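Local coordinates for BT_4661 (Bacteroides thetaiotaomicron, PDB 4AK2), which binds heparin-type sulfated glycans at the bacterial surface, as a SusE-like protein whose C-terminal ligand-binding part makes up this chain, at residues L125-F130 and F156-R161; V229-N234 and I274-K279. All blocks are in the same frame, centred on the assembly; numbering follows the deposited sequence.

Both contacts are buried, and across each the two segments meet through side chains. Contact 1 sets the loop residues 125-130 against strand 157-161, whereas contact 2 brings the strand 229-231 over strand 274-276, so two strands of separate sheets face each other. Strands 157-161 and 268-276 belong to the same larger mixed sheet, and the contacts touch where the Tyr-160 hydroxyl lies against Val-229 and Ile-274. Their chemistry differs with place. Contact 2 is wholly apolar, isoleucine, valine and phenylalanine filling the space between sheets. Contact 1 is likewise apolar where its two leucines meet, but its second segment leads to a partly exposed arginine that grips the sulfated sugar.

Contact 1. Residues L125-F130 and F156-R161; sequences LEYTPF and FRLDYR. With SGN (2-deoxy-6-O-sulfo-2-(sulfoamino)-alpha-D-glucopyranose), chain B.
The ends of Leu-125 and Leu-158 meet head-on, with Leu-125 CD2 3.8 Å from Leu-158 CD1. The other methyl of Leu-158, CD2, lies 3.4 Å from Tyr-127 OH. Leucine suits this buried spot because its forked apolar end meets Leu-125 with one methyl and the tyrosine with the other; the hydroxyl is satisfied by Phe-227 O. Three residues further along the chain, Arg-161 points its side chain at the glycan. From CB it leaves with CG opposite the backbone N (chi1 -179°), then bends at chi2 (58°), which brings Arg-161 CD to 4.0 Å from the N-sulfate oxygen O1S of SGN. Arg-161 NE hydrogen-bonds to Gln-261 O, and O1S stands over the guanidinium face, 3.3 Å from Arg-161 CZ. In the guanidinium plane, the sugar oxygen O3 accepts from Arg-161 NH1 at 3.0 Å. Arg-161 NH2 gives O3 a second bond, 3.2 Å long. Arginine fits because its in-plane N-H groups serve the hydroxyl while the N-sulfate lies against its charged face. A leucine in its place would probably leave O3 without either donor and the N-sulfate without this positive charge. Arg-203 N, Gln-182, Gln-261 and Thr-201 also hydrogen-bond to SGN. The strand leading to the arginine pairs antiparallel with strand 241-254, where Ile-251 and Tyr-253 pack on Leu-158, while Leu-125 and Tyr-127 lean on Pro-271 of strand 268-276.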
loop_
_atom_site.group_PDB
_atom_site.type_symbol
_atom_site.label_atom_id
_atom_site.label_comp_id
_atom_site.label_asym_id
_atom_site.label_seq_id
_atom_site.Cartn_x
_atom_site.Cartn_y
_atom_site.Cartn_z
ATOM N N LEU A 125 7.678 0.820 -13.965
ATOM C CA LEU A 125 6.421 1.426 -13.496
ATOM C C LEU A 125 6.551 1.889 -12.048
ATOM O O LEU A 125 6.719 1.071 -11.148
ATOM C CB LEU A 125 5.280 0.403 -13.623
ATOM C CG LEU A 125 3.879 0.903 -13.199
ATOM C CD1 LEU A 125 3.401 2.037 -14.133
ATOM C CD2 LEU A 125 2.905 -0.254 -13.286
ATOM N N GLU A 126 6.460 3.210 -11.835
ATOM C CA GLU A 126 6.683 3.771 -10.520
ATOM C C GLU A 126 5.608 4.800 -10.170
ATOM O O GLU A 126 5.450 5.831 -10.854
ATOM C CB GLU A 126 8.071 4.452 -10.429
ATOM C CG GLU A 126 9.189 3.433 -10.583
ATOM C CD GLU A 126 10.561 3.988 -10.274
ATOM O OE1 GLU A 126 10.687 5.228 -10.136
ATOM O OE2 GLU A 126 11.525 3.205 -10.193
ATOM N N TYR A 127 4.882 4.565 -9.091
ATOM C CA TYR A 127 3.989 5.559 -8.518
ATOM C C TYR A 127 4.793 6.272 -7.417
ATOM O O TYR A 127 5.387 5.606 -6.552
ATOM C CB TYR A 127 2.792 4.861 -7.857
ATOM C CG TYR A 127 1.799 4.263 -8.842
ATOM C CD1 TYR A 127 1.981 2.997 -9.388
ATOM C CD2 TYR A 127 0.689 4.983 -9.252
ATOM C CE1 TYR A 127 1.085 2.455 -10.279
ATOM C CE2 TYR A 127 -0.228 4.470 -10.151
ATOM C CZ TYR A 127 -0.014 3.192 -10.682
ATOM O OH TYR A 127 -0.913 2.665 -11.611
ATOM N N THR A 128 4.784 7.587 -7.449
ATOM C CA THR A 128 5.500 8.373 -6.425
ATOM C C THR A 128 4.520 9.413 -5.915
ATOM O O THR A 128 4.330 10.445 -6.592
ATOM C CB THR A 128 6.750 9.041 -7.031
ATOM O OG1 THR A 128 7.626 8.034 -7.537
ATOM C CG2 THR A 128 7.483 9.905 -5.992
ATOM N N PRO A 129 3.915 9.231 -4.742
ATOM C CA PRO A 129 4.097 8.144 -3.780
ATOM C C PRO A 129 3.463 6.855 -4.259
ATOM O O PRO A 129 2.493 6.835 -4.995
ATOM C CB PRO A 129 3.330 8.670 -2.539
ATOM C CG PRO A 129 2.216 9.502 -3.134
ATOM C CD PRO A 129 2.867 10.189 -4.297
ATOM N N PHE A 130 4.044 5.762 -3.757
ATOM C CA PHE A 130 3.504 4.407 -4.033
ATOM C C PHE A 130 2.538 3.937 -2.986
ATOM O O PHE A 130 2.029 2.804 -3.088
ATOM C CB PHE A 130 4.595 3.396 -4.329
ATOM C CG PHE A 130 5.511 3.115 -3.158
ATOM C CD1 PHE A 130 5.173 2.095 -2.231
ATOM C CD2 PHE A 130 6.715 3.813 -2.975
ATOM C CE1 PHE A 130 6.025 1.799 -1.181
ATOM C CE2 PHE A 130 7.562 3.530 -1.918
ATOM C CZ PHE A 130 7.200 2.524 -1.020
ATOM N N PHE A 156 -0.282 1.935 -23.940
ATOM C CA PHE A 156 -0.090 1.228 -22.667
ATOM C C PHE A 156 -1.463 0.928 -22.072
ATOM O O PHE A 156 -2.370 1.760 -22.141
ATOM C CB PHE A 156 0.727 2.106 -21.729
ATOM C CG PHE A 156 1.285 1.392 -20.525
ATOM C CD1 PHE A 156 2.312 0.451 -20.676
ATOM C CD2 PHE A 156 0.809 1.668 -19.227
ATOM C CE1 PHE A 156 2.854 -0.178 -19.570
ATOM C CE2 PHE A 156 1.370 1.030 -18.112
ATOM C CZ PHE A 156 2.392 0.100 -18.298
ATOM N N ARG A 157 -1.626 -0.288 -21.540
ATOM C CA ARG A 157 -2.837 -0.670 -20.787
ATOM C C ARG A 157 -2.413 -1.331 -19.486
ATOM O O ARG A 157 -1.415 -2.047 -19.467
ATOM C CB ARG A 157 -3.755 -1.625 -21.594
ATOM C CG ARG A 157 -4.239 -1.043 -22.927
ATOM C CD ARG A 157 -5.191 0.161 -22.792
ATOM N NE ARG A 157 -5.663 0.598 -24.099
ATOM C CZ ARG A 157 -5.009 1.422 -24.894
ATOM N NH1 ARG A 157 -3.863 1.973 -24.509
ATOM N NH2 ARG A 157 -5.547 1.740 -26.066
ATOM N N LEU A 158 -3.157 -1.096 -18.409
ATOM C CA LEU A 158 -2.713 -1.462 -17.053
ATOM C C LEU A 158 -3.941 -1.833 -16.218
ATOM O O LEU A 158 -4.922 -1.102 -16.205
ATOM C CB LEU A 158 -2.013 -0.230 -16.447
ATOM C CG LEU A 158 -1.312 -0.478 -15.102
ATOM C CD1 LEU A 158 -0.081 -1.390 -15.277
ATOM C CD2 LEU A 158 -0.862 0.833 -14.496
ATOM N N ASP A 159 -3.943 -3.010 -15.587
ATOM C CA ASP A 159 -5.148 -3.442 -14.866
ATOM C C ASP A 159 -4.831 -4.388 -13.736
ATOM O O ASP A 159 -3.960 -5.253 -13.905
ATOM C CB ASP A 159 -6.090 -4.136 -15.857
ATOM C CG ASP A 159 -7.547 -4.101 -15.473
ATOM O OD1 ASP A 159 -7.988 -3.119 -14.853
ATOM O OD2 ASP A 159 -8.296 -5.060 -15.820
ATOM N N TYR A 160 -5.512 -4.242 -12.603
ATOM C CA TYR A 160 -5.408 -5.272 -11.560
ATOM C C TYR A 160 -5.780 -6.624 -12.137
ATOM O O TYR A 160 -6.610 -6.762 -13.033
ATOM C CB TYR A 160 -6.307 -4.921 -10.390
ATOM C CG TYR A 160 -5.740 -3.882 -9.427
ATOM C CD1 TYR A 160 -4.946 -4.270 -8.362
ATOM C CD2 TYR A 160 -6.027 -2.502 -9.570
ATOM C CE1 TYR A 160 -4.422 -3.360 -7.444
ATOM C CE2 TYR A 160 -5.515 -1.613 -8.677
ATOM C CZ TYR A 160 -4.744 -1.999 -7.623
ATOM O OH TYR A 160 -4.279 -1.065 -6.712
ATOM N N ARG A 161 -5.171 -7.647 -11.526
ATOM C CA ARG A 161 -5.280 -9.050 -12.045
ATOM C C ARG A 161 -5.526 -10.133 -11.006
ATOM O O ARG A 161 -6.396 -11.004 -11.232
ATOM C CB ARG A 161 -4.062 -9.416 -12.903
ATOM C CG ARG A 161 -4.061 -10.838 -13.513
ATOM C CD ARG A 161 -5.294 -11.075 -14.385
ATOM N NE ARG A 161 -5.280 -12.413 -14.983
ATOM C CZ ARG A 161 -5.706 -13.510 -14.363
ATOM N NH1 ARG A 161 -6.178 -13.447 -13.108
ATOM N NH2 ARG A 161 -5.613 -14.682 -14.973
HETATM C C1 SGN B . -10.569 -16.182 -12.371
HETATM C C2 SGN B . -9.145 -15.642 -12.530
HETATM C C3 SGN B . -8.167 -16.823 -12.493
HETATM C C4 SGN B . -8.388 -17.669 -11.252
HETATM C C5 SGN B . -9.839 -18.149 -11.149
HETATM C C6 SGN B . -10.079 -18.806 -9.785
HETATM N N2 SGN B . -9.051 -14.868 -13.762
HETATM O O1 SGN B . -10.962 -16.913 -13.529
HETATM O O3 SGN B . -6.849 -16.272 -12.479
HETATM O O4 SGN B . -7.634 -18.887 -11.376
HETATM O O5 SGN B . -10.663 -16.983 -11.194
HETATM O O6 SGN B . -11.407 -19.290 -9.707
HETATM S S1 SGN B . -9.544 -13.357 -13.886
HETATM O O1S SGN B . -8.848 -12.764 -15.007
HETATM O O2S SGN B . -10.972 -13.241 -14.028
HETATM O O3S SGN B . -9.122 -12.661 -12.550
HETATM S S2 SGN B . -11.940 -19.841 -8.371
HETATM O O4S SGN B . -11.235 -21.081 -8.051
HETATM O O5S SGN B . -13.529 -20.156 -8.641
HETATM O O6S SGN B . -11.838 -18.771 -7.369
#

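Contact 2. Residues V229-N234 and I274-K279; sequences VHINPN and IWFDTK
Ile-231 meets Ile-274 and Phe-276 with different branches because its first torsion (chi1 -67°) sets CG1 beside the backbone N and leaves CG2 opposite that nitrogen. Ile-274 adopts the same kind of rotamer, which sends its CG2 to Ile-231 and its CD1 to Val-229. This is face-to-face packing of two β-sheets in the manner of a β-sandwich: strand 229-231, the middle strand of a small antiparallel sheet, lies over strand 274-276, the end of a long strand in the larger mixed sheet. Their axes approach to 10.2 Å, a separation bridged by side chains of both layers, and the small angle of 21° between their directions makes this aligned β-sheet packing.

Ile-231 and Ile-274 run antiparallel alongside one another, Ile-231 CG1 standing 4.1 Å from Ile-274 CG2. Val-229 meets the far end of the same isoleucine, its CG1 4.0 Å from Ile-274 CD1. Branched β-carbons suit such strands: Ile-231 and Ile-274 each use two branches against the opposite layer, and Val-229 uses CG1. The flat ring of Phe-276 gives an edge to Ile-231, whose CG2 lies 3.9 Å from Phe-276 CE1, and a face to Ile-274, whose CG2 sits 3.6 Å above the ring plane, toward the rim. Trp-236 also stacks on this phenylalanine. The alternation of a strand turns His-230 to the other side of the small sheet, where it stacks on Tyr-221 and hydrogen-bonds to Asp-223. Beyond strand 274-276 the chain turns sharply, and aspartate suits the turn: in an Asx turn, Asp-277 OD1 accepts from Lys-279 N at 2.8 Å, with an N-H...O angle of 165°.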
loop_
_atom_site.group_PDB
_atom_site.type_symbol
_atom_site.label_atom_id
_atom_site.label_comp_id
_atom_site.label_asym_id
_atom_site.label_seq_id
_atom_site.Cartn_x
_atom_site.Cartn_y
_atom_site.Cartn_z
ATOM N N VAL A 229 -4.776 4.869 -10.067
ATOM C CA VAL A 229 -5.717 3.976 -9.405
ATOM C C VAL A 229 -6.870 4.827 -8.824
ATOM O O VAL A 229 -6.602 5.766 -8.085
ATOM C CB VAL A 229 -5.076 3.134 -8.272
ATOM C CG1 VAL A 229 -6.142 2.330 -7.534
ATOM C CG2 VAL A 229 -3.953 2.234 -8.802
ATOM N N HIS A 230 -8.112 4.479 -9.181
ATOM C CA HIS A 230 -9.310 5.087 -8.647
ATOM C C HIS A 230 -9.956 4.224 -7.647
ATOM O O HIS A 230 -10.050 3.019 -7.859
ATOM C CB HIS A 230 -10.320 5.343 -9.785
ATOM C CG HIS A 230 -9.780 6.240 -10.852
ATOM N ND1 HIS A 230 -10.246 7.502 -11.055
ATOM C CD2 HIS A 230 -8.758 6.048 -11.762
ATOM C CE1 HIS A 230 -9.547 8.066 -12.056
ATOM N NE2 HIS A 230 -8.641 7.181 -12.494
ATOM N N ILE A 231 -10.350 4.787 -6.512
ATOM C CA ILE A 231 -11.115 4.104 -5.470
ATOM C C ILE A 231 -12.473 4.779 -5.401
ATOM O O ILE A 231 -12.567 6.010 -5.238
ATOM C CB ILE A 231 -10.402 4.155 -4.107
ATOM C CG1 ILE A 231 -9.113 3.335 -4.175
ATOM C CG2 ILE A 231 -11.311 3.718 -2.959
ATOM C CD1 ILE A 231 -9.300 1.836 -4.335
ATOM N N ASN A 232 -13.543 4.028 -5.591
ATOM C CA ASN A 232 -14.878 4.616 -5.583
ATOM C C ASN A 232 -15.393 4.802 -4.176
ATOM O O ASN A 232 -14.990 4.065 -3.286
ATOM C CB ASN A 232 -15.822 3.753 -6.433
ATOM C CG ASN A 232 -15.608 3.993 -7.900
ATOM O OD1 ASN A 232 -15.354 5.136 -8.336
ATOM N ND2 ASN A 232 -15.682 2.931 -8.689
ATOM N N PRO A 233 -16.257 5.821 -3.973
ATOM C CA PRO A 233 -16.759 6.142 -2.628
ATOM C C PRO A 233 -17.777 5.133 -2.099
ATOM O O PRO A 233 -18.487 4.476 -2.867
ATOM C CB PRO A 233 -17.421 7.501 -2.816
ATOM C CG PRO A 233 -17.842 7.510 -4.250
ATOM C CD PRO A 233 -16.754 6.771 -4.992
ATOM N N ASN A 234 -17.838 5.028 -0.781
ATOM C CA ASN A 234 -18.918 4.349 -0.090
ATOM C C ASN A 234 -18.968 2.823 -0.295
ATOM O O ASN A 234 -20.004 2.220 -0.010
ATOM C CB ASN A 234 -20.301 4.971 -0.442
ATOM C CG ASN A 234 -21.394 4.580 0.546
ATOM O OD1 ASN A 234 -21.176 4.625 1.753
ATOM N ND2 ASN A 234 -22.590 4.211 0.052
ATOM N N ILE A 274 -2.707 0.651 -1.407
ATOM C CA ILE A 274 -3.792 1.574 -1.118
ATOM C C ILE A 274 -4.044 1.543 0.392
ATOM O O ILE A 274 -4.270 0.479 0.979
ATOM C CB ILE A 274 -5.114 1.147 -1.815
ATOM C CG1 ILE A 274 -4.926 0.859 -3.305
ATOM C CG2 ILE A 274 -6.208 2.184 -1.535
ATOM C CD1 ILE A 274 -4.196 1.883 -4.101
ATOM N N TRP A 275 -3.966 2.691 1.061
ATOM C CA TRP A 275 -4.171 2.781 2.485
ATOM C C TRP A 275 -5.438 3.530 2.755
ATOM O O TRP A 275 -5.495 4.773 2.473
ATOM C CB TRP A 275 -2.960 3.399 3.176
ATOM C CG TRP A 275 -3.056 3.579 4.663
ATOM C CD1 TRP A 275 -4.068 3.199 5.529
ATOM C CD2 TRP A 275 -2.061 4.242 5.488
ATOM N NE1 TRP A 275 -3.753 3.571 6.836
ATOM C CE2 TRP A 275 -2.561 4.209 6.858
ATOM C CE3 TRP A 275 -0.842 4.867 5.224
ATOM C CZ2 TRP A 275 -1.856 4.791 7.908
ATOM C CZ3 TRP A 275 -0.134 5.434 6.272
ATOM C CH2 TRP A 275 -0.630 5.391 7.597
ATOM N N PHE A 276 -6.489 2.890 3.221
ATOM C CA PHE A 276 -7.787 3.476 3.533
ATOM C C PHE A 276 -7.803 3.969 4.957
ATOM O O PHE A 276 -7.492 3.252 5.898
ATOM C CB PHE A 276 -8.902 2.408 3.431
ATOM C CG PHE A 276 -8.930 1.673 2.121
ATOM C CD1 PHE A 276 -9.692 2.115 1.027
ATOM C CD2 PHE A 276 -8.231 0.463 1.982
ATOM C CE1 PHE A 276 -9.729 1.421 -0.162
ATOM C CE2 PHE A 276 -8.262 -0.227 0.785
ATOM C CZ PHE A 276 -9.003 0.237 -0.292
ATOM N N ASP A 277 -8.197 5.243 5.141
ATOM C CA ASP A 277 -8.436 5.801 6.491
ATOM C C ASP A 277 -9.340 7.029 6.336
ATOM O O ASP A 277 -9.041 7.933 5.533
ATOM C CB ASP A 277 -7.095 6.200 7.145
ATOM C CG ASP A 277 -7.199 6.524 8.615
ATOM O OD1 ASP A 277 -8.168 7.178 9.029
ATOM O OD2 ASP A 277 -6.242 6.184 9.341
ATOM N N THR A 278 -10.451 7.020 7.055
ATOM C CA THR A 278 -11.368 8.162 7.032
ATOM C C THR A 278 -10.738 9.488 7.502
ATOM O O THR A 278 -11.322 10.548 7.246
ATOM C CB THR A 278 -12.644 7.912 7.867
ATOM O OG1 THR A 278 -12.296 7.510 9.172
ATOM C CG2 THR A 278 -13.541 6.885 7.222
ATOM N N LYS A 279 -9.583 9.432 8.160
ATOM C CA LYS A 279 -8.919 10.648 8.614
ATOM C C LYS A 279 -8.146 11.328 7.487
ATOM O O LYS A 279 -7.731 12.469 7.644
ATOM C CB LYS A 279 -7.956 10.329 9.785
ATOM C CG LYS A 279 -8.582 9.899 11.092
ATOM C CD LYS A 279 -9.669 10.845 11.518
#